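Local coordinates for DinB-like domain-containing protein (Enterococcus faecalis, PDB 3CEX) that is of unknown function but belongs to the DinB-like superfamily of four-helix bundles, several relatives of which carry a metal site, at residues Val44-Leu47 with Met48-Thr51; Glu54-Leu57 with Gln58-Leu62; Ser108-Leu111 with Ala112-Ala116. One frame throughout, in Å; residues are numbered along the deposited sequence.

Each contact is local, formed within a few turns of one helix, so none closes a long loop and none nests with or crosses another. Along the chain, contact 1 occupies the first turns of helix 44-62, contact 2 follows at the end of the same helix, and contact 3 comes last, midway along helix 104-124. The two helices pack together, which brings contact 3 against both others. Met48 CE of contact 1 lies 3.6 Å from Leu111 CD2 of contact 3. Contact 2 meets contact 3 through a polar link, Asp56 OD2 to Tyr110 OH at 2.7 Å, and through apolar packing of Leu55 on Val115.

Contact 1 (Val44-Leu47 with Met48-Thr51); sequences VTWL and MWHT
The indole of Trp46 is met on one and the same face by Trp49, one turn on, and by His50, four residues on, an aromatic cluster built at the start of helix 44-62 in a DinB-type helical bundle. The two neighbours use that face differently. Trp49 turns its edge to it: the planes stand 65° apart, a T-shaped pair, and Trp49 CZ3 comes 4.0 Å from Trp46 NE1. His50 instead runs alongside Trp46 with its imidazole nearly parallel to the indole (8°). The rings are slid apart and barely overlap, with 4.8 Å between the centroids of the imidazole and the six-membered ring of Trp46. The methylene of His50 makes the closer contact, a CH-pi interaction in which CB sits 3.8 Å from the centroid of that ring. In His50, CG lies anti to the backbone N (chi1 163°), which swings the imidazole to the same side as the indole of Trp46.

Outside partners continue the cluster. Trp46 NE1 bonds to His91 ND1, Lys42 makes a cation-pi contact with Trp46, and His50 meets His158 edge-to-face, with a weak bond from its NE2 to Asp154. A glycerol, probably from the crystallisation liquor, lies about 4 Å from the His50 side chain; such molecules often mark pockets, and DinB relatives often place metal-binding histidines on helices of the bundle.

Elsewhere on the turn, Met48, present as selenomethionine, packs loosely on Val44, with SE 4.5 Å from CG1. Leu47 O is doubly engaged: the backbone N of Thr51 approaches at 3.0 Å from one side of the carbonyl plane, and Thr51 OG1 donates from the opposite side at 2.8 Å.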
loop_
_atom_site.group_PDB
_atom_site.type_symbol
_atom_site.label_atom_id
_atom_site.label_comp_id
_atom_site.label_asym_id
_atom_site.label_seq_id
_atom_site.Cartn_x
_atom_site.Cartn_y
_atom_site.Cartn_z
ATOM N N VAL A 44 -13.588 -7.308 3.353
ATOM C CA VAL A 44 -13.385 -5.848 3.388
ATOM C C VAL A 44 -13.682 -5.312 4.785
ATOM O O VAL A 44 -12.952 -4.472 5.283
ATOM C CB VAL A 44 -14.189 -5.109 2.290
ATOM C CG1 VAL A 44 -14.122 -3.582 2.449
ATOM C CG2 VAL A 44 -13.662 -5.511 0.920
ATOM N N THR A 45 -14.699 -5.842 5.448
ATOM C CA THR A 45 -14.983 -5.437 6.834
ATOM C C THR A 45 -13.770 -5.706 7.738
ATOM O O THR A 45 -13.334 -4.802 8.481
ATOM C CB THR A 45 -16.192 -6.152 7.418
ATOM O OG1 THR A 45 -17.375 -5.721 6.750
ATOM C CG2 THR A 45 -16.337 -5.848 8.934
ATOM N N TRP A 46 -13.192 -6.908 7.654
ATOM C CA TRP A 46 -11.980 -7.208 8.471
ATOM C C TRP A 46 -10.816 -6.256 8.151
ATOM O O TRP A 46 -10.151 -5.749 9.048
ATOM C CB TRP A 46 -11.535 -8.650 8.282
ATOM C CG TRP A 46 -10.451 -9.103 9.265
ATOM C CD1 TRP A 46 -10.650 -9.840 10.395
ATOM C CD2 TRP A 46 -9.034 -8.842 9.205
ATOM N NE1 TRP A 46 -9.472 -10.062 11.033
ATOM C CE2 TRP A 46 -8.454 -9.457 10.341
ATOM C CE3 TRP A 46 -8.197 -8.163 8.304
ATOM C CZ2 TRP A 46 -7.064 -9.420 10.604
ATOM C CZ3 TRP A 46 -6.812 -8.105 8.575
ATOM C CH2 TRP A 46 -6.268 -8.720 9.723
ATOM N N LEU A 47 -10.577 -6.027 6.853
ATOM C CA LEU A 47 -9.467 -5.165 6.404
ATOM C C LEU A 47 -9.597 -3.730 6.890
ATOM O O LEU A 47 -8.622 -3.126 7.337
ATOM C CB LEU A 47 -9.356 -5.195 4.869
ATOM C CG LEU A 47 -8.847 -6.538 4.350
ATOM C CD1 LEU A 47 -9.118 -6.724 2.860
ATOM C CD2 LEU A 47 -7.305 -6.672 4.660
HETATM N N MSE A 48 -10.796 -3.176 6.798
HETATM C CA MSE A 48 -11.039 -1.796 7.265
HETATM C C MSE A 48 -11.006 -1.687 8.774
HETATM O O MSE A 48 -10.432 -0.776 9.294
HETATM C CB MSE A 48 -12.392 -1.289 6.782
HETATM C CG MSE A 48 -12.334 -0.721 5.476
HETATM SE SE MSE A 48 -13.948 0.191 4.890
HETATM C CE MSE A 48 -13.811 1.983 5.555
ATOM N N TRP A 49 -11.628 -2.623 9.476
ATOM C CA TRP A 49 -11.548 -2.649 10.938
ATOM C C TRP A 49 -10.093 -2.800 11.387
ATOM O O TRP A 49 -9.610 -2.072 12.268
ATOM C CB TRP A 49 -12.368 -3.821 11.473
ATOM C CG TRP A 49 -12.066 -4.126 12.889
ATOM C CD1 TRP A 49 -12.570 -3.478 13.984
ATOM C CD2 TRP A 49 -11.179 -5.141 13.398
ATOM N NE1 TRP A 49 -12.064 -4.029 15.107
ATOM C CE2 TRP A 49 -11.212 -5.049 14.783
ATOM C CE3 TRP A 49 -10.364 -6.118 12.799
ATOM C CZ2 TRP A 49 -10.478 -5.911 15.611
ATOM C CZ3 TRP A 49 -9.646 -6.947 13.586
ATOM C CH2 TRP A 49 -9.691 -6.843 14.992
ATOM N N HIS A 50 -9.372 -3.730 10.749
ATOM C CA HIS A 50 -7.986 -3.972 11.130
ATOM C C HIS A 50 -7.094 -2.765 10.898
ATOM O O HIS A 50 -6.267 -2.468 11.726
ATOM C CB HIS A 50 -7.370 -5.161 10.404
ATOM C CG HIS A 50 -5.871 -5.179 10.472
ATOM N ND1 HIS A 50 -5.187 -5.688 11.548
ATOM C CD2 HIS A 50 -4.930 -4.709 9.613
ATOM C CE1 HIS A 50 -3.886 -5.553 11.345
ATOM N NE2 HIS A 50 -3.701 -4.952 10.185
ATOM N N THR A 51 -7.266 -2.088 9.763
ATOM C CA THR A 51 -6.500 -0.883 9.459
ATOM C C THR A 51 -6.796 0.206 10.490
ATOM O O THR A 51 -5.870 0.812 11.004
ATOM C CB THR A 51 -6.765 -0.416 8.026
ATOM O OG1 THR A 51 -6.329 -1.473 7.143
ATOM C CG2 THR A 51 -6.008 0.926 7.680
#

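Contact 2 (Glu54-Leu57 with Gln58-Leu62); sequences ELDL and QISAL
Asp56 O draws two groups of Ser60, one helical turn further on, near the end of helix 44-62 in the DinB-type bundle. The backbone N of Ser60 bonds to it at 2.8 Å, nearly in line with the carbonyl. Ser60 OG lies 2.9 Å from the same Asp56 O and 3.2 Å from Asp56 OD1; its single proton has both acceptors within reach. The hydroxyl is brought there by chi1 of -66°, which sets OG beside its own backbone N and back over the preceding turn.

The Asp56 carboxylate is also held from outside this helix end. OD1 bonds to Leu68 N, while OD2 pairs with Tyr110 OH of helix 104-124 and with Trp69 N. So many donors round one buried carboxylate would probably favour its charged form, and they join the end of this helix to the start of the short helix 68-71 and to a neighbouring bundle helix.

On another side of the helix, Ile59 CG1 lies against the backbone carbonyl of Leu55, 3.2 Å from its O, while the side chains of both residues reach Thr118 of helix 104-124. Glu54 and Gln58 run alongside each other in the same direction, and both chains bend at chi2. Their flat ends are steeply turned against each other, the carboxylate and amide planes standing 77° apart, and only a weak bond joins them, Gln58 NE2 to Glu54 OE2 at 3.3 Å.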
loop_
_atom_site.group_PDB
_atom_site.type_symbol
_atom_site.label_atom_id
_atom_site.label_comp_id
_atom_site.label_asym_id
_atom_site.label_seq_id
_atom_site.Cartn_x
_atom_site.Cartn_y
_atom_site.Cartn_z
ATOM N N GLU A 54 -5.234 -0.930 13.856
ATOM C CA GLU A 54 -3.798 -0.899 13.952
ATOM C C GLU A 54 -3.229 0.538 14.027
ATOM O O GLU A 54 -2.257 0.767 14.744
ATOM C CB GLU A 54 -3.183 -1.680 12.780
ATOM C CG GLU A 54 -1.702 -1.802 12.840
ATOM C CD GLU A 54 -1.192 -2.844 13.828
ATOM O OE1 GLU A 54 -1.899 -3.221 14.791
ATOM O OE2 GLU A 54 -0.048 -3.290 13.636
ATOM N N LEU A 55 -3.778 1.466 13.240
ATOM C CA LEU A 55 -3.460 2.904 13.400
ATOM C C LEU A 55 -3.757 3.386 14.823
ATOM O O LEU A 55 -2.931 4.045 15.479
ATOM C CB LEU A 55 -4.248 3.747 12.390
ATOM C CG LEU A 55 -3.913 3.553 10.884
ATOM C CD1 LEU A 55 -4.894 4.307 9.973
ATOM C CD2 LEU A 55 -2.460 3.974 10.600
ATOM N N ASP A 56 -4.978 3.121 15.274
ATOM C CA ASP A 56 -5.394 3.436 16.630
ATOM C C ASP A 56 -4.387 2.894 17.672
ATOM O O ASP A 56 -3.732 3.660 18.379
ATOM C CB ASP A 56 -6.809 2.853 16.867
ATOM C CG ASP A 56 -7.410 3.236 18.215
ATOM O OD1 ASP A 56 -6.918 4.179 18.879
ATOM O OD2 ASP A 56 -8.428 2.594 18.584
ATOM N N LEU A 57 -4.244 1.581 17.741
ATOM C CA LEU A 57 -3.346 0.969 18.735
ATOM C C LEU A 57 -1.899 1.472 18.667
ATOM O O LEU A 57 -1.286 1.761 19.690
ATOM C CB LEU A 57 -3.352 -0.549 18.608
ATOM C CG LEU A 57 -4.590 -1.231 19.196
ATOM C CD1 LEU A 57 -4.488 -2.736 18.928
ATOM C CD2 LEU A 57 -4.752 -0.937 20.681
ATOM N N GLN A 58 -1.347 1.572 17.471
ATOM C CA GLN A 58 0.063 1.960 17.365
ATOM C C GLN A 58 0.318 3.429 17.697
ATOM O O GLN A 58 1.305 3.751 18.382
ATOM C CB GLN A 58 0.611 1.677 15.979
ATOM C CG GLN A 58 0.668 0.192 15.600
ATOM C CD GLN A 58 1.672 -0.627 16.375
ATOM O OE1 GLN A 58 2.223 -0.201 17.407
ATOM N NE2 GLN A 58 1.895 -1.838 15.896
ATOM N N ILE A 59 -0.538 4.308 17.176
ATOM C CA ILE A 59 -0.411 5.729 17.436
ATOM C C ILE A 59 -0.770 6.008 18.874
ATOM O O ILE A 59 -0.111 6.808 19.510
ATOM C CB ILE A 59 -1.293 6.621 16.496
ATOM C CG1 ILE A 59 -0.854 6.482 15.042
ATOM C CG2 ILE A 59 -1.237 8.101 16.955
ATOM C CD1 ILE A 59 0.501 7.085 14.737
ATOM N N SER A 60 -1.781 5.341 19.413
ATOM C CA SER A 60 -2.133 5.571 20.830
ATOM C C SER A 60 -0.997 5.130 21.767
ATOM O O SER A 60 -0.734 5.802 22.750
ATOM C CB SER A 60 -3.448 4.890 21.204
ATOM O OG SER A 60 -4.519 5.495 20.498
ATOM N N ALA A 61 -0.336 4.018 21.447
ATOM C CA ALA A 61 0.859 3.553 22.171
ATOM C C ALA A 61 2.054 4.543 22.098
ATOM O O ALA A 61 2.688 4.810 23.100
ATOM C CB ALA A 61 1.275 2.160 21.673
ATOM N N LEU A 62 2.350 5.099 20.927
ATOM C CA LEU A 62 3.352 6.179 20.814
ATOM C C LEU A 62 2.962 7.444 21.588
ATOM O O LEU A 62 3.822 8.210 22.015
ATOM C CB LEU A 62 3.566 6.574 19.354
ATOM C CG LEU A 62 4.217 5.529 18.457
ATOM C CD1 LEU A 62 4.208 6.034 17.039
ATOM C CD2 LEU A 62 5.654 5.180 18.920
#

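Contact 3 (Ser108-Leu111 with Ala112-Ala116); sequences SDYL and AASVA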
loop_
_atom_site.group_PDB
_atom_site.type_symbol
_atom_site.label_atom_id
_atom_site.label_comp_id
_atom_site.label_asym_id
_atom_site.label_seq_id
_atom_site.Cartn_x
_atom_site.Cartn_y
_atom_site.Cartn_z
ATOM N N SER A 108 -16.610 3.187 8.334
ATOM C CA SER A 108 -16.191 4.486 7.862
ATOM C C SER A 108 -15.856 5.413 9.015
ATOM O O SER A 108 -14.875 6.186 8.949
ATOM C CB SER A 108 -17.286 5.151 7.045
ATOM O OG SER A 108 -17.454 4.488 5.837
ATOM N N ASP A 109 -16.717 5.388 10.037
ATOM C CA ASP A 109 -16.563 6.270 11.207
ATOM C C ASP A 109 -15.327 5.932 12.042
ATOM O O ASP A 109 -14.555 6.838 12.460
ATOM C CB ASP A 109 -17.831 6.233 12.071
ATOM C CG ASP A 109 -19.026 6.878 11.409
ATOM O OD1 ASP A 109 -18.874 7.574 10.373
ATOM O OD2 ASP A 109 -20.144 6.685 11.943
ATOM N N TYR A 110 -15.093 4.646 12.281
ATOM C CA TYR A 110 -13.934 4.272 13.082
ATOM C C TYR A 110 -12.627 4.512 12.291
ATOM O O TYR A 110 -11.637 5.008 12.833
ATOM C CB TYR A 110 -14.045 2.820 13.582
ATOM C CG TYR A 110 -12.883 2.351 14.445
ATOM C CD1 TYR A 110 -12.307 3.182 15.414
ATOM C CD2 TYR A 110 -12.380 1.086 14.316
ATOM C CE1 TYR A 110 -11.216 2.723 16.219
ATOM C CE2 TYR A 110 -11.320 0.641 15.099
ATOM C CZ TYR A 110 -10.733 1.457 16.041
ATOM O OH TYR A 110 -9.675 0.966 16.801
ATOM N N LEU A 111 -12.628 4.201 11.001
ATOM C CA LEU A 111 -11.455 4.513 10.183
ATOM C C LEU A 111 -11.163 6.024 10.128
ATOM O O LEU A 111 -10.013 6.440 10.254
ATOM C CB LEU A 111 -11.584 3.945 8.755
ATOM C CG LEU A 111 -10.355 4.059 7.837
ATOM C CD1 LEU A 111 -9.125 3.350 8.458
ATOM C CD2 LEU A 111 -10.683 3.419 6.435
ATOM N N ALA A 112 -12.201 6.834 9.959
ATOM C CA ALA A 112 -12.029 8.298 9.937
ATOM C C ALA A 112 -11.444 8.814 11.252
ATOM O O ALA A 112 -10.573 9.702 11.248
ATOM C CB ALA A 112 -13.380 9.016 9.638
ATOM N N ALA A 113 -11.926 8.268 12.379
ATOM C CA ALA A 113 -11.382 8.610 13.684
ATOM C C ALA A 113 -9.922 8.187 13.795
ATOM O O ALA A 113 -9.109 8.937 14.335
ATOM C CB ALA A 113 -12.205 8.002 14.818
ATOM N N SER A 114 -9.582 6.976 13.349
ATOM C CA SER A 114 -8.184 6.529 13.461
ATOM C C SER A 114 -7.225 7.273 12.529
ATOM O O SER A 114 -6.085 7.513 12.888
ATOM C CB SER A 114 -8.073 5.025 13.245
ATOM O OG SER A 114 -8.902 4.380 14.185
ATOM N N VAL A 115 -7.681 7.613 11.327
ATOM C CA VAL A 115 -6.889 8.444 10.419
ATOM C C VAL A 115 -6.667 9.828 11.006
ATOM O O VAL A 115 -5.544 10.333 10.959
ATOM C CB VAL A 115 -7.535 8.508 8.998
ATOM C CG1 VAL A 115 -6.843 9.564 8.121
ATOM C CG2 VAL A 115 -7.463 7.116 8.349
ATOM N N ALA A 116 -7.705 10.429 11.584
ATOM C CA ALA A 116 -7.581 11.749 12.217
ATOM C C ALA A 116 -6.529 11.759 13.320
ATOM O O ALA A 116 -5.709 12.666 13.393
ATOM C CB ALA A 116 -8.921 12.223 12.801
#
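The Tyr110 ring has Ser114 OG over one of its faces, off-centre above the rim: the oxygen stands 3.5 Å from Tyr110 CE1 and somewhat farther from its CD1 and CZ. The rings of Trp69 and Trp74 also meet this phenol, with planes at about 45° and 35° to it, which is neither a parallel stack nor a T-shaped one. At its far end, the OH has its polar partner in Asp56 of helix 44-62.

Ser114 comes to the ring because its chi1 of -57° places OG beside its own backbone N, back toward the turn that carries Tyr110. The hydroxyl has its hydrogen-bonding partner in Ala52 O of helix 44-62, with Tyr110 O, 3.1 Å from Ser114 OG, as a second acceptor within reach. The backbone bond from Ser114 N to the same Tyr110 O, at 2.9 Å, is the regular helical one.

A second face of the helix is apolar. Leu111 carries its branch anti to the backbone N, and CD1 meets Val115 CG2 at 4.1 Å, the two side chains crossing at a slant. The Val115 methyl also lies 3.3 Å from Leu111 O, tight against the helical backbone. Both residues pack on His18 of helix 8-25, and Leu111 reaches Phe21 there as well.

Tyr110 and Ser114 thus meet helix 44-62 through polar and aromatic contacts, while Leu111 and Val115 pack between helices 44-62 and 8-25. Helix 104-124 is here paired with a roughly parallel helix 44-62, as in the up-down-down-up four-helix bundle of DinB-like proteins.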